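Local coordinates for PfkB family carbohydrate kinase (Listeria grayi DSM 20601, PDB 4GM6), which probably acts as a sugar kinase of the PfkB family, transferring a phosphate group to a carbohydrate substrate, at residues C[34-39]-C[287-292]. Residues are numbered along the deposited sequence; the frame is centred on the assembly and turned at random.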
loop_
_atom_site.group_PDB
_atom_site.type_symbol
_atom_site.label_atom_id
_atom_site.label_comp_id
_atom_site.label_asym_id
_atom_site.label_seq_id
_atom_site.Cartn_x
_atom_site.Cartn_y
_atom_site.Cartn_z
ATOM N N LEU C 34 -21.626 -5.890 -11.813
ATOM C CA LEU C 34 -21.485 -5.895 -10.362
ATOM C C LEU C 34 -20.178 -5.218 -9.994
ATOM O O LEU C 34 -19.201 -5.272 -10.746
ATOM C CB LEU C 34 -21.451 -7.336 -9.830
ATOM C CG LEU C 34 -22.693 -8.160 -10.128
ATOM C CD1 LEU C 34 -22.523 -9.600 -9.643
ATOM C CD2 LEU C 34 -23.863 -7.481 -9.437
ATOM N N MET C 35 -20.128 -4.594 -8.833
ATOM C CA MET C 35 -18.823 -4.203 -8.339
ATOM C C MET C 35 -18.326 -5.306 -7.407
ATOM O O MET C 35 -19.005 -5.666 -6.432
ATOM C CB MET C 35 -18.855 -2.868 -7.621
ATOM C CG MET C 35 -17.497 -2.535 -7.000
ATOM S SD MET C 35 -17.389 -0.871 -6.317
ATOM C CE MET C 35 -18.753 -0.865 -5.163
ATOM N N ARG C 36 -17.170 -5.871 -7.718
ATOM C CA ARG C 36 -16.595 -6.855 -6.822
ATOM C C ARG C 36 -15.652 -6.168 -5.831
ATOM O O ARG C 36 -14.893 -5.285 -6.219
ATOM C CB ARG C 36 -15.848 -7.960 -7.571
ATOM C CG ARG C 36 -15.000 -8.732 -6.577
ATOM C CD ARG C 36 -14.370 -10.017 -7.081
ATOM N NE ARG C 36 -13.867 -10.006 -8.449
ATOM C CZ ARG C 36 -12.620 -10.324 -8.814
ATOM N NH1 ARG C 36 -12.292 -10.332 -10.093
ATOM N NH2 ARG C 36 -11.700 -10.617 -7.922
ATOM N N LEU C 37 -15.726 -6.565 -4.559
ATOM C CA LEU C 37 -14.862 -6.025 -3.486
ATOM C C LEU C 37 -14.090 -7.162 -2.839
ATOM O O LEU C 37 -14.684 -8.009 -2.180
ATOM C CB LEU C 37 -15.712 -5.291 -2.451
ATOM C CG LEU C 37 -16.506 -4.144 -3.111
ATOM C CD1 LEU C 37 -17.950 -4.121 -2.646
ATOM C CD2 LEU C 37 -15.867 -2.808 -2.834
ATOM N N SER C 38 -12.767 -7.146 -3.018
ATOM C CA SER C 38 -11.900 -8.302 -2.787
ATOM C C SER C 38 -10.909 -8.058 -1.650
ATOM O O SER C 38 -10.344 -6.971 -1.569
ATOM C CB SER C 38 -11.057 -8.536 -4.052
ATOM O OG SER C 38 -11.753 -9.342 -4.964
ATOM N N THR C 39 -10.672 -9.069 -0.808
ATOM C CA THR C 39 -9.576 -8.990 0.178
ATOM C C THR C 39 -8.273 -9.368 -0.515
ATOM O O THR C 39 -8.272 -9.955 -1.588
ATOM C CB THR C 39 -9.775 -9.955 1.365
ATOM O OG1 THR C 39 -9.597 -11.317 0.931
ATOM C CG2 THR C 39 -11.156 -9.802 1.951
ATOM N N ASP C 287 -6.210 -15.192 -9.930
ATOM C CA ASP C 287 -7.612 -14.837 -9.811
ATOM C C ASP C 287 -8.400 -15.620 -10.860
ATOM O O ASP C 287 -8.404 -15.251 -12.033
ATOM C CB ASP C 287 -7.798 -13.340 -10.068
ATOM C CG ASP C 287 -9.198 -12.847 -9.686
ATOM O OD1 ASP C 287 -10.077 -13.705 -9.489
ATOM O OD2 ASP C 287 -9.404 -11.613 -9.567
ATOM N N ARG C 288 -9.056 -16.694 -10.442
ATOM C CA ARG C 288 -9.850 -17.519 -11.371
ATOM C C ARG C 288 -11.132 -16.837 -11.844
ATOM O O ARG C 288 -11.782 -17.332 -12.776
ATOM C CB ARG C 288 -10.236 -18.854 -10.732
ATOM C CG ARG C 288 -11.302 -18.708 -9.644
ATOM C CD ARG C 288 -11.768 -20.060 -9.124
ATOM N NE ARG C 288 -12.770 -20.670 -10.008
ATOM C CZ ARG C 288 -13.328 -21.860 -9.800
ATOM N NH1 ARG C 288 -12.983 -22.583 -8.740
ATOM N NH2 ARG C 288 -14.231 -22.329 -10.654
ATOM N N VAL C 289 -11.511 -15.727 -11.215
ATOM C CA VAL C 289 -12.808 -15.118 -11.542
ATOM C C VAL C 289 -12.788 -14.618 -12.978
ATOM O O VAL C 289 -11.843 -13.968 -13.402
ATOM C CB VAL C 289 -13.211 -13.969 -10.573
ATOM C CG1 VAL C 289 -14.512 -13.320 -11.039
ATOM C CG2 VAL C 289 -13.398 -14.498 -9.156
ATOM N N GLY C 290 -13.823 -14.950 -13.745
ATOM C CA GLY C 290 -13.891 -14.502 -15.124
ATOM C C GLY C 290 -13.150 -15.406 -16.099
ATOM O O GLY C 290 -13.084 -15.115 -17.292
ATOM N N GLY C 291 -12.579 -16.498 -15.602
ATOM C CA GLY C 291 -11.873 -17.430 -16.473
ATOM C C GLY C 291 -12.841 -18.110 -17.427
ATOM O O GLY C 291 -12.517 -18.328 -18.595
ATOM N N GLY C 292 -14.039 -18.432 -16.938
ATOM C CA GLY C 292 -15.059 -19.068 -17.788
ATOM C C GLY C 292 -15.552 -18.083 -18.836
ATOM O O GLY C 292 -15.856 -18.461 -19.963
#
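R36 on strand 34-38 reaches across to D287 and V289 in the loop before helix 291-304, and with the nearest CA atoms, those of R36 and V289, 10.2 Å apart, the backbones stay apart and only side chains bridge them. The R36 chain leaves the strand extended, with CG anti to the backbone N (chi1 166°), and bends at chi3 to bring the guanidinium end-on to D287. Both terminal nitrogens donate to one carboxylate oxygen within a salt bridge. R36 NH2 lies 3.0 Å from D287 OD2 and makes the straighter bond (153°), and R36 NH1 lies 3.2 Å from the same OD2. The oxygen sits near the guanidinium plane and is met on its syn side, while the two flat groups stand almost perpendicular (86°). G328 N also donates to OD2. D329 forms a second salt bridge with R36 NH1, so the buried arginine probably has its charge balanced by two acids. V289 CB lies over one face of the guanidinium, toward its rim, 3.8 Å from R36 NH1. On the strand side, R36 NH2 donates to S38 OG at 3.2 Å, which helps fix the rotation of the group. The other oxygen of D287 turns back to its own loop: OD1 accepts from V289 N at 3.0 Å, making an Asx turn. A type II turn from R288 to G291 follows, with G290 as the N-cap of helix 291-304. The contact ties the small four-stranded lid sheet to the loop leading into the GGGD motif at this helix start; in PfkB kinases this motif typically forms the anion hole and carries the catalytic base.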